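Local structure of tryptophan halogenase superfamily (Brevundimonas sp. BAL3, 6FRL) at residues A57-I62 / H102-Y107; E351-A356 / E391-F396; I397-K402 / L451-G456; F437-Y440 / H446-S449. The protein catalyses flavin-dependent halogenation, probably of electron-rich aromatic substrates, and prefers bromination over chlorination. One frame throughout, in Å; residues are numbered along the deposited sequence.

Contact 1: A57-I62 / H102-Y107; sequences ATIPTI and HPFGLY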
loop_
_atom_site.group_PDB
_atom_site.type_symbol
_atom_site.label_atom_id
_atom_site.label_comp_id
_atom_site.label_asym_id
_atom_site.label_seq_id
_atom_site.Cartn_x
_atom_site.Cartn_y
_atom_site.Cartn_z
ATOM N N ALA B 57 22.143 -10.982 -11.251
ATOM C CA ALA B 57 21.901 -10.078 -10.140
ATOM C C ALA B 57 20.509 -10.263 -9.548
ATOM O O ALA B 57 19.656 -10.946 -10.120
ATOM C CB ALA B 57 22.131 -8.624 -10.553
ATOM N N THR B 58 20.319 -9.681 -8.367
ATOM C CA THR B 58 19.079 -9.782 -7.610
ATOM C C THR B 58 18.763 -8.469 -6.882
ATOM O O THR B 58 19.580 -7.536 -6.894
ATOM C CB THR B 58 19.187 -10.880 -6.532
ATOM O OG1 THR B 58 20.348 -10.642 -5.715
ATOM C CG2 THR B 58 19.234 -12.256 -7.161
ATOM N N ILE B 59 17.586 -8.412 -6.262
ATOM C CA ILE B 59 17.226 -7.369 -5.320
ATOM C C ILE B 59 17.153 -7.985 -3.903
ATOM O O ILE B 59 17.212 -9.199 -3.743
ATOM C CB ILE B 59 15.915 -6.630 -5.747
ATOM C CG1 ILE B 59 14.716 -7.576 -5.867
ATOM C CG2 ILE B 59 16.099 -5.926 -7.079
ATOM C CD1 ILE B 59 13.419 -6.820 -6.053
ATOM N N PRO B 60 17.054 -7.146 -2.860
ATOM C CA PRO B 60 17.163 -7.695 -1.500
ATOM C C PRO B 60 16.073 -8.695 -1.035
ATOM O O PRO B 60 16.299 -9.458 -0.060
ATOM C CB PRO B 60 17.157 -6.441 -0.627
ATOM C CG PRO B 60 17.703 -5.376 -1.525
ATOM C CD PRO B 60 17.050 -5.670 -2.828
ATOM N N THR B 61 14.922 -8.700 -1.698
ATOM C CA THR B 61 13.923 -9.706 -1.418
ATOM C C THR B 61 14.550 -11.136 -1.407
ATOM O O THR B 61 14.160 -11.955 -0.597
ATOM C CB THR B 61 12.733 -9.641 -2.410
ATOM O OG1 THR B 61 13.202 -9.772 -3.773
ATOM C CG2 THR B 61 11.934 -8.358 -2.256
ATOM N N ILE B 62 15.524 -11.429 -2.272
ATOM C CA ILE B 62 16.100 -12.800 -2.361
ATOM C C ILE B 62 16.721 -13.288 -1.025
ATOM O O ILE B 62 16.677 -14.478 -0.722
ATOM C CB ILE B 62 17.116 -12.941 -3.538
ATOM C CG1 ILE B 62 17.337 -14.391 -3.925
ATOM C CG2 ILE B 62 18.484 -12.389 -3.165
ATOM C CD1 ILE B 62 16.113 -15.138 -4.388
ATOM N N HIS B 102 21.846 3.619 -8.539
ATOM C CA HIS B 102 20.536 3.278 -7.935
ATOM C C HIS B 102 20.764 2.303 -6.820
ATOM O O HIS B 102 21.040 1.136 -7.070
ATOM C CB HIS B 102 19.569 2.670 -8.974
ATOM C CG HIS B 102 18.260 2.214 -8.400
ATOM N ND1 HIS B 102 17.410 1.358 -9.077
ATOM C CD2 HIS B 102 17.678 2.460 -7.201
ATOM C CE1 HIS B 102 16.374 1.079 -8.307
ATOM N NE2 HIS B 102 16.502 1.753 -7.172
ATOM N N PRO B 103 20.671 2.773 -5.576
ATOM C CA PRO B 103 20.925 1.921 -4.428
ATOM C C PRO B 103 19.664 1.264 -3.878
ATOM O O PRO B 103 18.572 1.610 -4.290
ATOM C CB PRO B 103 21.444 2.932 -3.412
ATOM C CG PRO B 103 20.560 4.128 -3.650
ATOM C CD PRO B 103 20.410 4.158 -5.135
ATOM N N PHE B 104 19.828 0.403 -2.889
ATOM C CA PHE B 104 18.708 -0.055 -2.036
ATOM C C PHE B 104 18.704 0.775 -0.759
ATOM O O PHE B 104 19.343 0.395 0.231
ATOM C CB PHE B 104 18.839 -1.544 -1.726
ATOM C CG PHE B 104 19.156 -2.374 -2.931
ATOM C CD1 PHE B 104 18.247 -2.461 -3.966
ATOM C CD2 PHE B 104 20.369 -3.067 -3.045
ATOM C CE1 PHE B 104 18.523 -3.230 -5.096
ATOM C CE2 PHE B 104 20.642 -3.841 -4.172
ATOM C CZ PHE B 104 19.720 -3.914 -5.192
ATOM N N GLY B 105 18.034 1.926 -0.807
ATOM C CA GLY B 105 17.908 2.798 0.351
ATOM C C GLY B 105 17.180 4.101 0.033
ATOM O O GLY B 105 16.948 4.441 -1.146
ATOM N N LEU B 106 16.841 4.839 1.090
ATOM C CA LEU B 106 16.329 6.206 0.956
ATOM C C LEU B 106 17.474 7.245 0.934
ATOM O O LEU B 106 18.639 6.903 1.213
ATOM C CB LEU B 106 15.360 6.546 2.088
ATOM C CG LEU B 106 14.296 5.526 2.496
ATOM C CD1 LEU B 106 13.468 6.116 3.658
ATOM C CD2 LEU B 106 13.482 5.147 1.280
ATOM N N TYR B 107 17.110 8.488 0.573
ATOM C CA TYR B 107 18.007 9.649 0.549
ATOM C C TYR B 107 17.754 10.599 1.716
ATOM O O TYR B 107 16.645 11.063 1.917
ATOM C CB TYR B 107 17.824 10.433 -0.746
ATOM C CG TYR B 107 18.271 9.689 -1.964
ATOM C CD1 TYR B 107 19.607 9.694 -2.367
ATOM C CD2 TYR B 107 17.369 8.951 -2.717
ATOM C CE1 TYR B 107 20.011 8.995 -3.511
ATOM C CE2 TYR B 107 17.776 8.260 -3.853
ATOM C CZ TYR B 107 19.081 8.270 -4.235
ATOM O OH TYR B 107 19.467 7.593 -5.342
#
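Pro60 lies over one face of the Phe104 ring in a CH-pi contact. Its CD stands 3.7 Å from the centroid of the Phe104 ring, 16° off the ring normal. That carbon is not quite central. It is shifted toward the CD1-CE1 side, with Pro60 CD 3.6 Å from Phe104 CD1. The rest of the pyrrolidine continues over the root of the ring, where Pro60 CG is 3.6 Å from Phe104 CG. CG and CD of Pro60 together lie over the CG-CD1-CE1 side of the ring.

The other apolar touch is slighter. Ile59 CG2 comes within 4.1 Å of Phe104 CE1, the two side chains crossing at about a right angle. With chi1 at 59°, Ile59 CG1 sits between its backbone N and carbonyl carbon, and CD1 is carried away from Phe104. The CG2 branch is left to make the contact.

No hydrogen bond joins the two segments. Thr58 O lies 4.0 Å from Phe104 CZ, but its hydrogen bond is with Lys85 NZ. Thr58 OG1 bonds to Leu165 O. Within segment 57-62, Ile62 N donates to Ile59 O at 3.2 Å across the turn that holds Pro60, near the start of helix 61-68. Ala164 of strand 164-168 also touches Phe104.

The contact joins the turn after strand 55-57 to the chain just past strand 99-103, an outer strand of the mixed sheet within this chain. In tryptophan halogenases a phenylalanine after this strand lines the substrate pocket. The place of Phe104 is consistent with such a role.

Contact 2: E351-A356 / E391-F396; sequences ESTSIA and ERVRDF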
loop_
_atom_site.group_PDB
_atom_site.type_symbol
_atom_site.label_atom_id
_atom_site.label_comp_id
_atom_site.label_asym_id
_atom_site.label_seq_id
_atom_site.Cartn_x
_atom_site.Cartn_y
_atom_site.Cartn_z
ATOM N N GLU B 351 16.988 -3.794 -14.485
ATOM C CA GLU B 351 16.851 -3.557 -13.071
ATOM C C GLU B 351 16.745 -4.881 -12.277
ATOM O O GLU B 351 16.099 -4.936 -11.220
ATOM C CB GLU B 351 15.703 -2.557 -12.824
ATOM C CG GLU B 351 16.071 -1.109 -13.178
ATOM C CD GLU B 351 16.771 -0.329 -12.066
ATOM O OE1 GLU B 351 17.044 -0.867 -10.986
ATOM O OE2 GLU B 351 17.049 0.876 -12.270
ATOM N N SER B 352 17.401 -5.932 -12.781
ATOM C CA SER B 352 17.630 -7.166 -12.009
ATOM C C SER B 352 16.327 -7.781 -11.462
ATOM O O SER B 352 16.221 -8.026 -10.266
ATOM C CB SER B 352 18.566 -6.857 -10.809
ATOM O OG SER B 352 19.780 -6.214 -11.202
ATOM N N THR B 353 15.332 -8.008 -12.319
ATOM C CA THR B 353 13.992 -8.348 -11.825
ATOM C C THR B 353 13.512 -9.765 -12.083
ATOM O O THR B 353 12.451 -10.123 -11.621
ATOM C CB THR B 353 12.912 -7.386 -12.381
ATOM O OG1 THR B 353 12.989 -7.367 -13.807
ATOM C CG2 THR B 353 13.075 -5.958 -11.802
ATOM N N SER B 354 14.291 -10.568 -12.798
ATOM C CA SER B 354 13.888 -11.931 -13.196
ATOM C C SER B 354 13.613 -12.843 -11.999
ATOM O O SER B 354 12.530 -13.448 -11.877
ATOM C CB SER B 354 14.989 -12.567 -14.065
ATOM O OG SER B 354 14.899 -12.058 -15.374
ATOM N N ILE B 355 14.621 -12.970 -11.145
ATOM C CA ILE B 355 14.496 -13.770 -9.975
ATOM C C ILE B 355 13.399 -13.169 -9.079
ATOM O O ILE B 355 12.553 -13.903 -8.558
ATOM C CB ILE B 355 15.865 -13.984 -9.325
ATOM C CG1 ILE B 355 16.629 -15.002 -10.196
ATOM C CG2 ILE B 355 15.749 -14.440 -7.870
ATOM C CD1 ILE B 355 18.066 -15.306 -9.773
ATOM N N ALA B 356 13.374 -11.842 -8.957
ATOM C CA ALA B 356 12.364 -11.162 -8.163
ATOM C C ALA B 356 10.919 -11.514 -8.556
ATOM O O ALA B 356 10.046 -11.621 -7.702
ATOM C CB ALA B 356 12.590 -9.664 -8.253
ATOM N N GLU B 391 3.237 -4.832 -15.343
ATOM C CA GLU B 391 3.093 -3.513 -15.951
ATOM C C GLU B 391 3.883 -2.458 -15.148
ATOM O O GLU B 391 4.531 -1.559 -15.744
ATOM C CB GLU B 391 1.598 -3.096 -16.063
ATOM C CG GLU B 391 0.748 -3.890 -17.081
ATOM C CD GLU B 391 -0.751 -3.682 -16.900
ATOM O OE1 GLU B 391 -1.197 -3.023 -15.919
ATOM O OE2 GLU B 391 -1.523 -4.175 -17.728
ATOM N N ARG B 392 3.825 -2.554 -13.813
ATOM C CA ARG B 392 4.580 -1.635 -12.955
ATOM C C ARG B 392 6.103 -1.773 -13.129
ATOM O O ARG B 392 6.813 -0.780 -13.102
ATOM C CB ARG B 392 4.145 -1.758 -11.494
ATOM C CG ARG B 392 2.663 -1.534 -11.225
ATOM C CD ARG B 392 2.248 -0.099 -11.356
ATOM N NE ARG B 392 2.201 0.346 -12.749
ATOM C CZ ARG B 392 1.231 0.059 -13.614
ATOM N NH1 ARG B 392 0.181 -0.684 -13.253
ATOM N NH2 ARG B 392 1.324 0.520 -14.864
ATOM N N VAL B 393 6.598 -2.972 -13.410
ATOM C CA VAL B 393 8.044 -3.156 -13.701
ATOM C C VAL B 393 8.402 -2.671 -15.112
ATOM O O VAL B 393 9.449 -2.025 -15.322
ATOM C CB VAL B 393 8.490 -4.626 -13.512
ATOM C CG1 VAL B 393 9.951 -4.845 -13.931
ATOM C CG2 VAL B 393 8.285 -5.059 -12.057
ATOM N N ARG B 394 7.566 -3.018 -16.075
ATOM C CA ARG B 394 7.699 -2.456 -17.431
ATOM C C ARG B 394 7.887 -0.918 -17.455
ATOM O O ARG B 394 8.855 -0.410 -18.032
ATOM C CB ARG B 394 6.481 -2.853 -18.263
ATOM C CG ARG B 394 6.460 -2.364 -19.705
ATOM C CD ARG B 394 5.038 -2.358 -20.207
ATOM N NE ARG B 394 4.169 -1.478 -19.416
ATOM C CZ ARG B 394 2.844 -1.414 -19.544
ATOM N NH1 ARG B 394 2.227 -2.179 -20.439
ATOM N NH2 ARG B 394 2.137 -0.583 -18.770
ATOM N N ASP B 395 6.963 -0.206 -16.813
ATOM C CA ASP B 395 7.000 1.260 -16.730
ATOM C C ASP B 395 8.281 1.790 -16.101
ATOM O O ASP B 395 8.845 2.753 -16.601
ATOM C CB ASP B 395 5.785 1.795 -15.955
ATOM C CG ASP B 395 4.486 1.634 -16.724
ATOM O OD1 ASP B 395 4.494 1.060 -17.840
ATOM O OD2 ASP B 395 3.451 2.072 -16.197
ATOM N N PHE B 396 8.750 1.181 -15.014
ATOM C CA PHE B 396 10.044 1.581 -14.461
ATOM C C PHE B 396 11.163 1.399 -15.478
ATOM O O PHE B 396 12.002 2.292 -15.619
ATOM C CB PHE B 396 10.344 0.815 -13.157
ATOM C CG PHE B 396 11.534 1.327 -12.390
ATOM C CD1 PHE B 396 11.573 2.647 -11.950
ATOM C CD2 PHE B 396 12.586 0.478 -12.046
ATOM C CE1 PHE B 396 12.674 3.123 -11.211
ATOM C CE2 PHE B 396 13.673 0.946 -11.318
ATOM C CZ PHE B 396 13.714 2.282 -10.904
#
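Glu351 and Thr353, in the turn that leads into helix 354-367, pack against Phe396 and Val393 of helix 376-402. The turn carries the Glu-Ser-Thr sequence found near the active site of tryptophan halogenases. The four touching residues are all buried, and they make two separate touches.

In the first, the end of Glu351 passes across Phe396 at about a right angle. Glu351 CD is 3.4 Å from Phe396 CE2, and Glu351 CG is 3.7 Å from the same atom. The carboxylate and ring planes are turned 49° apart. A bend at chi2 (-86°) lays the glutamate chain by the CE2 corner. In the second, Thr353 and Val393 reach toward each other tip to tip, CG2 to CG1 at 3.9 Å. Val393 CG1 is anti to its backbone N (chi1 175°) and is the branch that meets the threonine.

On its far side the helix carries a salt-bridge network. Arg394 grips Asp395 OD1 side-on through NE and NH2, each at 3.0 Å. Arg392 NH2 reaches Asp395 OD2, also at 3.0 Å, from above the carboxylate plane.

The Glu351 oxygens are satisfied by OE1 with His102 ND1 and OE2 with His400 NE2. Ser352 OG bonds to Lys85 NZ. A leucine in place of Glu351 would probably leave His102 ND1 and His400 NE2 without this shared partner and both imidazoles freer to turn. The chemistry is that of a buried carboxylate fixed in rotation by two imidazoles, with the CE2 corner of Phe396 beside it, which is consistent with a precisely placed group close to the active site.

Contact 3: I397-K402 / L451-G456; sequences IILHYK and LAIYDG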
loop_
_atom_site.group_PDB
_atom_site.type_symbol
_atom_site.label_atom_id
_atom_site.label_comp_id
_atom_site.label_asym_id
_atom_site.label_seq_id
_atom_site.Cartn_x
_atom_site.Cartn_y
_atom_site.Cartn_z
ATOM N N ILE B 397 11.171 0.257 -16.192
ATOM C CA ILE B 397 12.200 0.004 -17.229
ATOM C C ILE B 397 12.117 1.047 -18.373
ATOM O O ILE B 397 13.113 1.640 -18.755
ATOM C CB ILE B 397 12.135 -1.451 -17.771
ATOM C CG1 ILE B 397 12.596 -2.410 -16.659
ATOM C CG2 ILE B 397 13.018 -1.612 -19.008
ATOM C CD1 ILE B 397 12.235 -3.859 -16.863
ATOM N N ILE B 398 10.914 1.271 -18.885
ATOM C CA ILE B 398 10.677 2.275 -19.919
ATOM C C ILE B 398 11.291 3.657 -19.575
ATOM O O ILE B 398 11.987 4.267 -20.414
ATOM C CB ILE B 398 9.156 2.422 -20.185
ATOM C CG1 ILE B 398 8.653 1.191 -20.935
ATOM C CG2 ILE B 398 8.867 3.688 -21.006
ATOM C CD1 ILE B 398 7.153 1.070 -20.990
ATOM N N LEU B 399 11.036 4.127 -18.350
ATOM C CA LEU B 399 11.521 5.428 -17.883
ATOM C C LEU B 399 12.997 5.655 -18.162
ATOM O O LEU B 399 13.376 6.783 -18.517
ATOM C CB LEU B 399 11.247 5.635 -16.370
ATOM C CG LEU B 399 11.548 7.032 -15.819
ATOM C CD1 LEU B 399 10.647 8.078 -16.444
ATOM C CD2 LEU B 399 11.438 7.087 -14.319
ATOM N N HIS B 400 13.815 4.612 -17.984
ATOM C CA HIS B 400 15.268 4.709 -18.155
ATOM C C HIS B 400 15.615 5.153 -19.615
ATOM O O HIS B 400 16.508 6.000 -19.863
ATOM C CB HIS B 400 15.956 3.374 -17.849
ATOM C CG HIS B 400 15.924 2.936 -16.405
ATOM N ND1 HIS B 400 14.771 2.530 -15.766
ATOM C CD2 HIS B 400 16.937 2.735 -15.509
ATOM C CE1 HIS B 400 15.062 2.131 -14.536
ATOM N NE2 HIS B 400 16.369 2.246 -14.354
ATOM N N TYR B 401 14.903 4.583 -20.573
ATOM C CA TYR B 401 15.098 4.935 -21.978
ATOM C C TYR B 401 14.498 6.314 -22.296
ATOM O O TYR B 401 15.120 7.134 -22.962
ATOM C CB TYR B 401 14.436 3.890 -22.897
ATOM C CG TYR B 401 15.083 2.524 -22.915
ATOM C CD1 TYR B 401 16.294 2.312 -23.598
ATOM C CD2 TYR B 401 14.482 1.418 -22.290
ATOM C CE1 TYR B 401 16.892 1.055 -23.620
ATOM C CE2 TYR B 401 15.074 0.159 -22.326
ATOM C CZ TYR B 401 16.272 -0.015 -22.992
ATOM O OH TYR B 401 16.869 -1.248 -23.078
ATOM N N LYS B 402 13.273 6.536 -21.814
ATOM C CA LYS B 402 12.531 7.775 -22.044
ATOM C C LYS B 402 13.275 9.051 -21.654
ATOM O O LYS B 402 13.093 10.068 -22.322
ATOM C CB LYS B 402 11.199 7.712 -21.310
ATOM C CG LYS B 402 10.283 8.925 -21.525
ATOM C CD LYS B 402 10.032 9.202 -23.000
ATOM C CE LYS B 402 8.808 10.053 -23.252
ATOM N NZ LYS B 402 8.714 10.443 -24.692
ATOM N N LEU B 451 12.956 8.299 -7.606
ATOM C CA LEU B 451 13.843 9.426 -7.301
ATOM C C LEU B 451 15.249 9.237 -7.854
ATOM O O LEU B 451 15.791 10.153 -8.458
ATOM C CB LEU B 451 13.914 9.673 -5.806
ATOM C CG LEU B 451 14.704 10.884 -5.294
ATOM C CD1 LEU B 451 14.342 12.182 -6.011
ATOM C CD2 LEU B 451 14.475 11.075 -3.793
ATOM N N ALA B 452 15.826 8.049 -7.669
ATOM C CA ALA B 452 17.190 7.767 -8.162
ATOM C C ALA B 452 17.284 7.909 -9.682
ATOM O O ALA B 452 18.295 8.379 -10.228
ATOM C CB ALA B 452 17.646 6.377 -7.739
ATOM N N ILE B 453 16.229 7.486 -10.370
ATOM C CA ILE B 453 16.214 7.578 -11.821
ATOM C C ILE B 453 15.953 9.032 -12.268
ATOM O O ILE B 453 16.668 9.554 -13.141
ATOM C CB ILE B 453 15.217 6.570 -12.425
ATOM C CG1 ILE B 453 15.557 5.121 -11.951
ATOM C CG2 ILE B 453 15.196 6.673 -13.954
ATOM C CD1 ILE B 453 17.009 4.683 -12.078
ATOM N N TYR B 454 14.981 9.707 -11.635
ATOM C CA TYR B 454 14.725 11.108 -11.985
ATOM C C TYR B 454 16.018 11.915 -11.831
ATOM O O TYR B 454 16.446 12.589 -12.775
ATOM C CB TYR B 454 13.585 11.723 -11.166
ATOM C CG TYR B 454 12.192 11.162 -11.459
ATOM C CD1 TYR B 454 11.714 11.065 -12.749
ATOM C CD2 TYR B 454 11.338 10.762 -10.417
ATOM C CE1 TYR B 454 10.423 10.571 -13.005
ATOM C CE2 TYR B 454 10.067 10.263 -10.652
ATOM C CZ TYR B 454 9.610 10.164 -11.948
ATOM O OH TYR B 454 8.342 9.692 -12.213
ATOM N N ASP B 455 16.672 11.767 -10.685
ATOM C CA ASP B 455 17.906 12.489 -10.420
ATOM C C ASP B 455 19.054 12.065 -11.316
ATOM O O ASP B 455 19.811 12.905 -11.796
ATOM C CB ASP B 455 18.324 12.359 -8.952
ATOM C CG ASP B 455 19.715 12.798 -8.725
ATOM O OD1 ASP B 455 19.908 14.024 -8.773
ATOM O OD2 ASP B 455 20.602 11.917 -8.539
ATOM N N GLY B 456 19.201 10.771 -11.554
ATOM C CA GLY B 456 20.248 10.262 -12.471
ATOM C C GLY B 456 20.174 10.810 -13.892
ATOM O O GLY B 456 21.201 11.055 -14.521
#
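The imidazole of His400 and the phenol ring of Tyr454 are the flat groups, and both are met obliquely. Ile453 CD1 comes to the His400 ring, 3.4 Å from NE2. Leu399 CD2 approaches the Tyr454 ring, 3.9 Å from CE1. Around them, Phe396 meets His400 edge-to-face, and Trp431 stacks with Tyr454.

Ile453 has the largest share of the contact and serves both partners. Its CG1-CD1 arm goes to the histidine, with Ile453 CG1 3.8 Å from His400 NE2. Its CG2 branch, anti to the backbone N, goes to the leucine, with Ile453 CG2 3.8 Å from Leu399 CD2. Leu399 and Ile453 slide past each other in opposite directions. Leu399 CD2 thus touches both Ile453 and Tyr454.

The polar ends of His400 are used outside the two segments. NE2 bonds to Glu351 OE2 and ND1 to Phe396 O, one helical turn back, so both nitrogens hold the ring in place. With an alanine in place of Ile453, a gap would probably open between Leu399 and His400, and Leu399 CD2 would lose its CG2 neighbour.

The two segments run almost parallel, 8° apart, with a closest axis approach of 10.3 Å. Helices 410-417 and 422-434 lie in the connection between them. This is side-by-side packing of two nearly parallel helical segments, of helices 376-402 and 447-456, consistent with the largely helical substrate-binding part of flavin-dependent halogenases.

Contact 4: F437-Y440 / H446-S449; sequences FVRY and HPAS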
loop_
_atom_site.group_PDB
_atom_site.type_symbol
_atom_site.label_atom_id
_atom_site.label_comp_id
_atom_site.label_asym_id
_atom_site.label_seq_id
_atom_site.Cartn_x
_atom_site.Cartn_y
_atom_site.Cartn_z
ATOM N N PHE B 437 4.894 11.455 -5.952
ATOM C CA PHE B 437 4.938 10.132 -6.561
ATOM C C PHE B 437 3.538 9.594 -6.711
ATOM O O PHE B 437 2.793 9.552 -5.744
ATOM C CB PHE B 437 5.780 9.215 -5.691
ATOM C CG PHE B 437 7.181 9.723 -5.514
ATOM C CD1 PHE B 437 8.122 9.557 -6.522
ATOM C CD2 PHE B 437 7.543 10.437 -4.367
ATOM C CE1 PHE B 437 9.396 10.067 -6.378
ATOM C CE2 PHE B 437 8.827 10.938 -4.230
ATOM C CZ PHE B 437 9.755 10.755 -5.227
ATOM N N VAL B 438 3.171 9.214 -7.933
ATOM C CA VAL B 438 1.911 8.522 -8.157
ATOM C C VAL B 438 2.157 7.080 -7.718
ATOM O O VAL B 438 3.168 6.455 -8.089
ATOM C CB VAL B 438 1.477 8.583 -9.652
ATOM C CG1 VAL B 438 0.242 7.725 -9.892
ATOM C CG2 VAL B 438 1.252 10.025 -10.081
ATOM N N ARG B 439 1.252 6.562 -6.911
ATOM C CA ARG B 439 1.413 5.226 -6.363
ATOM C C ARG B 439 0.274 4.341 -6.855
ATOM O O ARG B 439 -0.909 4.607 -6.607
ATOM C CB ARG B 439 1.478 5.288 -4.836
ATOM C CG ARG B 439 2.822 5.839 -4.339
ATOM C CD ARG B 439 2.953 5.893 -2.810
ATOM N NE ARG B 439 3.726 7.077 -2.388
ATOM C CZ ARG B 439 4.453 7.193 -1.267
ATOM N NH1 ARG B 439 4.538 6.194 -0.385
ATOM N NH2 ARG B 439 5.114 8.330 -1.031
ATOM N N TYR B 440 0.646 3.316 -7.605
ATOM C CA TYR B 440 -0.285 2.290 -8.014
ATOM C C TYR B 440 -0.102 1.072 -7.107
ATOM O O TYR B 440 0.809 1.017 -6.262
ATOM C CB TYR B 440 -0.050 1.953 -9.480
ATOM C CG TYR B 440 -0.171 3.129 -10.456
ATOM C CD1 TYR B 440 -1.394 3.774 -10.676
ATOM C CD2 TYR B 440 0.942 3.591 -11.175
ATOM C CE1 TYR B 440 -1.505 4.845 -11.571
ATOM C CE2 TYR B 440 0.837 4.648 -12.095
ATOM C CZ TYR B 440 -0.396 5.270 -12.286
ATOM O OH TYR B 440 -0.489 6.321 -13.173
ATOM N N HIS B 446 9.852 1.239 -5.095
ATOM C CA HIS B 446 9.211 2.210 -4.211
ATOM C C HIS B 446 9.689 3.627 -4.558
ATOM O O HIS B 446 10.572 3.789 -5.383
ATOM C CB HIS B 446 9.480 1.800 -2.745
ATOM C CG HIS B 446 8.977 0.415 -2.408
ATOM N ND1 HIS B 446 9.826 -0.646 -2.171
ATOM C CD2 HIS B 446 7.717 -0.089 -2.328
ATOM C CE1 HIS B 446 9.115 -1.735 -1.938
ATOM N NE2 HIS B 446 7.835 -1.427 -2.040
ATOM N N PRO B 447 9.081 4.669 -3.979
ATOM C CA PRO B 447 9.437 6.045 -4.368
ATOM C C PRO B 447 10.947 6.421 -4.458
ATOM O O PRO B 447 11.348 7.151 -5.388
ATOM C CB PRO B 447 8.727 6.863 -3.280
ATOM C CG PRO B 447 7.444 6.113 -3.114
ATOM C CD PRO B 447 7.891 4.675 -3.101
ATOM N N ALA B 448 11.773 5.920 -3.533
ATOM C CA ALA B 448 13.216 6.259 -3.568
ATOM C C ALA B 448 13.923 5.737 -4.839
ATOM O O ALA B 448 14.909 6.325 -5.310
ATOM C CB ALA B 448 13.927 5.782 -2.316
ATOM N N SER B 449 13.418 4.643 -5.404
ATOM C CA SER B 449 13.999 4.136 -6.635
ATOM C C SER B 449 13.640 4.999 -7.832
ATOM O O SER B 449 14.439 5.126 -8.761
ATOM C CB SER B 449 13.584 2.678 -6.855
ATOM O OG SER B 449 14.300 1.862 -5.946
#
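Pro447 is touched by two side chains of segment 437-440. Its CB stands over one face of the Phe437 ring, 4.0 Å from the centroid and 14° off the normal, a CH-pi contact. The same ring passes near the proline backbone, with Phe437 CE1 3.6 Å from Pro447 O. Pro447 CG lies over the centre of the Arg439 guanidinium, 3.7 Å from CZ. The arginine is exposed and poorly ordered, so this touch is less certain than the first.

The next shell places the proline at the start of the helix. His446 takes the N-cap position and Pro447 begins helix 447-456, where its lack of an N-H costs the helix no backbone bond. Ser449 N donates to His446 O at 3.0 Å, closing the first turn. Phe437 CG stands beside its own backbone N (chi1 -59°), which turns the ring toward Pro447. Trp431 and His117 meet this ring too.

Farther out, segment 437-440 rests on helix 422-434 through Val438 and Tyr440. Val438 also packs on Glu381 of the second subunit. Tyr440 touches Arg392 and Ser449 touches Phe396, both of helix 376-402, and Ser449 OG pairs with His102 of strand 99-103.

Overall arrangement
Contact 2 joins the others. Its centre is about 13 Å from those of contacts 1 and 3 and about 14 Å from that of contact 4. Glu351 OE1 of contact 2 lies 3.0 Å from His102 ND1 of contact 1, and Glu351 OE2 lies 2.6 Å from His400 NE2 of contact 3. Ser449 OG of contact 4 pairs with the other ring nitrogen, His102 NE2, at an unusually short distance. Contacts 2 and 3 share helix 376-402. Contacts 3 and 4 share helix 447-456, and contact 4 nests inside the loop that contact 3 closes. Lys85 NZ, bonded by Thr58 O and Ser352 OG, is probably the family's active-site lysine and ties contacts 1 and 2 to that site.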